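Local coordinates for protein titin (Homo sapiens, PDB 2A38) that probably helps organise muscle sarcomeres as a giant structural protein, its N-terminal end forming a tandem of two immunoglobulin-like domains, at residues D149-Q154 with S160-E165. Numbering follows the deposited sequence.
Sequences DFQISQ and SLLIAE
L161 pushes its CD1 methyl between F150 and I152, the inward-facing pair of the neighbouring strand, in the hairpin of strands 150-155 and 158-166. This hairpin closes one sheet of the second I-set immunoglobulin sandwich, with 150-155 outermost in that sheet. The fit is tighter on one side: L161 CD1 lies 3.5 Å from I152 CD1 but 4.2 Å from F150 CD2, where it meets the ring obliquely. Leucine suits this place because CG, set anti to the backbone N (chi1 168°), points one methyl, CD1, at the gap between F150 and I152. I163 rests against the F150 ring. Its CG1 lies over one face of that ring, and CD1 reaches 3.8 Å from CE2. F150 CG and I163 CG1 both stand beside their backbone N, and the side chains run side by side in the same direction, which lays the CG1-CD1 arm of isoleucine alongside the ring. Y174 of the facing sheet touches F150, L161 and I163, continuing this apolar layer into the sandwich core.

The reverse face is more polar. Q151, exposed on the edge strand, sends an extended chain outward, whereas L162 leans on Q120 and R122 of strand 119-130. The small serines S153 and S160 sit opposite each other, with S153 OG 3.7 Å from S160 CB; a water bonds to S160 OG and weakly to S153 OG.

Between the two faces, Q151 with L162 and S153 with S160 form antiparallel hydrogen-bonded pairs. At I152 and L161, a non-hydrogen-bonded pair, the CA atoms close to 4.6 Å. The straightest of the four backbone bonds, at 168°, runs 2.8 Å from L162 N to Q151 O, its donor tilted 24° from the carbonyl plane.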
ATOM      1  N   ASP A 149       5.078  18.211  31.411  1.00 30.05           N
ATOM      2  CA  ASP A 149       5.850  19.212  30.680  1.00 31.50           C
ATOM      3  C   ASP A 149       6.128  18.851  29.228  1.00 29.32           C
ATOM      4  O   ASP A 149       6.052  19.708  28.354  1.00 29.79           O
ATOM      5  CB  ASP A 149       7.170  19.477  31.399  1.00 35.79           C
ATOM      6  CG  ASP A 149       6.968  20.082  32.773  1.00 40.98           C
ATOM      7  OD1 ASP A 149       6.312  21.147  32.859  1.00 43.98           O
ATOM      8  OD2 ASP A 149       7.463  19.494  33.763  1.00 44.03           O
ATOM      9  N   PHE A 150       6.473  17.591  28.981  1.00 28.15           N
ATOM     10  CA  PHE A 150       6.747  17.104  27.627  1.00 26.56           C
ATOM     11  C   PHE A 150       5.766  15.988  27.304  1.00 25.72           C
ATOM     12  O   PHE A 150       5.710  14.978  28.000  1.00 24.99           O
ATOM     13  CB  PHE A 150       8.177  16.580  27.521  1.00 27.29           C
ATOM     14  CG  PHE A 150       9.208  17.658  27.550  1.00 29.13           C
ATOM     15  CD1 PHE A 150       9.416  18.407  28.708  1.00 30.00           C
ATOM     16  CD2 PHE A 150       9.935  17.966  26.409  1.00 28.85           C
ATOM     17  CE1 PHE A 150      10.336  19.454  28.727  1.00 31.41           C
ATOM     18  CE2 PHE A 150      10.857  19.007  26.410  1.00 31.24           C
ATOM     19  CZ  PHE A 150      11.058  19.755  27.573  1.00 32.29           C
ATOM     20  N   GLN A 151       4.999  16.165  26.239  1.00 23.69           N
ATOM     21  CA  GLN A 151       4.012  15.171  25.884  1.00 22.36           C
ATOM     22  C   GLN A 151       4.072  14.651  24.456  1.00 20.63           C
ATOM     23  O   GLN A 151       3.855  15.398  23.507  1.00 19.96           O
ATOM     24  CB  GLN A 151       2.630  15.741  26.152  1.00 24.89           C
ATOM     25  CG  GLN A 151       1.504  14.862  25.676  1.00 27.93           C
ATOM     26  CD  GLN A 151       0.177  15.514  25.904  1.00 28.99           C
ATOM     27  OE1 GLN A 151      -0.123  15.953  27.011  1.00 31.33           O
ATOM     28  NE2 GLN A 151      -0.632  15.589  24.859  1.00 31.47           N
ATOM     29  N   ILE A 152       4.355  13.362  24.316  1.00 19.17           N
ATOM     30  CA  ILE A 152       4.413  12.709  23.013  1.00 18.34           C
ATOM     31  C   ILE A 152       3.019  12.147  22.732  1.00 18.83           C
ATOM     32  O   ILE A 152       2.422  11.499  23.590  1.00 18.47           O
ATOM     33  CB  ILE A 152       5.398  11.510  23.011  1.00 19.79           C
ATOM     34  CG1 ILE A 152       6.786  11.944  23.491  1.00 20.38           C
ATOM     35  CG2 ILE A 152       5.462  10.901  21.622  1.00 16.72           C
ATOM     36  CD1 ILE A 152       7.461  12.925  22.587  1.00 24.20           C
ATOM     37  N   SER A 153       2.485  12.395  21.545  1.00 19.66           N
ATOM     38  CA  SER A 153       1.171  11.867  21.212  1.00 22.38           C
ATOM     39  C   SER A 153       1.190  11.433  19.765  1.00 23.19           C
ATOM     40  O   SER A 153       1.949  11.967  18.962  1.00 23.48           O
ATOM     41  CB  SER A 153       0.089  12.925  21.420  1.00 24.97           C
ATOM     42  OG  SER A 153       0.310  14.033  20.564  1.00 32.51           O
ATOM     43  N   GLN A 154       0.359  10.453  19.437  1.00 24.01           N
ATOM     44  CA  GLN A 154       0.287   9.936  18.080  1.00 25.00           C
ATOM     45  C   GLN A 154      -1.154   9.712  17.625  1.00 27.22           C
ATOM     46  O   GLN A 154      -2.018   9.314  18.410  1.00 27.83           O
ATOM     47  CB  GLN A 154       1.065   8.616  17.980  1.00 21.26           C
ATOM     48  CG  GLN A 154       0.765   7.823  16.723  1.00 19.18           C
ATOM     49  CD  GLN A 154       1.482   6.486  16.662  1.00 19.06           C
ATOM     50  OE1 GLN A 154       1.857   5.912  17.687  1.00 20.98           O
ATOM     51  NE2 GLN A 154       1.657   5.971  15.455  1.00 19.34           N
ATOM     52  N   SER A 160       3.406  14.171  17.715  1.00 19.13           N
ATOM     53  CA  SER A 160       3.603  15.507  18.231  1.00 22.29           C
ATOM     54  C   SER A 160       4.279  15.490  19.583  1.00 21.33           C
ATOM     55  O   SER A 160       4.115  14.554  20.363  1.00 22.58           O
ATOM     56  CB  SER A 160       2.257  16.217  18.368  1.00 25.38           C
ATOM     57  OG  SER A 160       1.513  16.128  17.162  1.00 31.72           O
ATOM     58  N   LEU A 161       5.056  16.532  19.833  1.00 19.01           N
ATOM     59  CA  LEU A 161       5.724  16.722  21.103  1.00 19.44           C
ATOM     60  C   LEU A 161       5.199  18.072  21.566  1.00 19.27           C
ATOM     61  O   LEU A 161       5.489  19.105  20.965  1.00 19.25           O
ATOM     62  CB  LEU A 161       7.243  16.789  20.953  1.00 19.14           C
ATOM     63  CG  LEU A 161       7.917  17.273  22.244  1.00 20.94           C
ATOM     64  CD1 LEU A 161       7.515  16.376  23.400  1.00 20.65           C
ATOM     65  CD2 LEU A 161       9.425  17.282  22.082  1.00 20.96           C
ATOM     66  N   LEU A 162       4.397  18.051  22.618  1.00 19.04           N
ATOM     67  CA  LEU A 162       3.834  19.271  23.155  1.00 18.58           C
ATOM     68  C   LEU A 162       4.542  19.667  24.437  1.00 18.30           C
ATOM     69  O   LEU A 162       4.681  18.860  25.358  1.00 17.28           O
ATOM     70  CB  LEU A 162       2.344  19.086  23.437  1.00 19.21           C
ATOM     71  CG  LEU A 162       1.691  20.229  24.220  1.00 21.09           C
ATOM     72  CD1 LEU A 162       1.639  21.484  23.350  1.00 21.41           C
ATOM     73  CD2 LEU A 162       0.307  19.821  24.659  1.00 21.17           C
ATOM     74  N   ILE A 163       5.017  20.908  24.473  1.00 17.12           N
ATOM     75  CA  ILE A 163       5.667  21.457  25.655  1.00 17.84           C
ATOM     76  C   ILE A 163       4.652  22.511  26.079  1.00 17.68           C
ATOM     77  O   ILE A 163       4.518  23.556  25.441  1.00 17.11           O
ATOM     78  CB  ILE A 163       7.027  22.091  25.301  1.00 16.78           C
ATOM     79  CG1 ILE A 163       7.894  21.058  24.573  1.00 17.06           C
ATOM     80  CG2 ILE A 163       7.745  22.538  26.558  1.00 17.08           C
ATOM     81  CD1 ILE A 163       9.216  21.598  24.102  1.00 15.71           C
ATOM     82  N   ALA A 164       3.903  22.194  27.129  1.00 17.56           N
ATOM     83  CA  ALA A 164       2.848  23.057  27.636  1.00 19.33           C
ATOM     84  C   ALA A 164       3.318  24.439  28.083  1.00 19.80           C
ATOM     85  O   ALA A 164       2.643  25.446  27.833  1.00 21.29           O
ATOM     86  CB  ALA A 164       2.124  22.353  28.778  1.00 19.27           C
ATOM     87  N   GLU A 165       4.460  24.477  28.760  1.00 19.91           N
ATOM     88  CA  GLU A 165       5.048  25.719  29.245  1.00 19.18           C
ATOM     89  C   GLU A 165       6.542  25.624  29.011  1.00 18.86           C
ATOM     90  O   GLU A 165       7.251  24.959  29.764  1.00 18.42           O
ATOM     91  CB  GLU A 165       4.808  25.885  30.738  1.00 21.92           C
ATOM     92  CG  GLU A 165       3.451  26.375  31.117  1.00 26.51           C
ATOM     93  CD  GLU A 165       3.307  26.485  32.618  1.00 28.69           C
ATOM     94  OE1 GLU A 165       4.032  27.295  33.239  1.00 27.13           O
ATOM     95  OE2 GLU A 165       2.470  25.747  33.177  1.00 32.39           O
TER
HETATM   96  O   HOH W   1       5.902  22.720  30.027  1.00 53.60           O
HETATM   97  O   HOH W   2      -0.814  13.890  17.351  1.00 38.85           O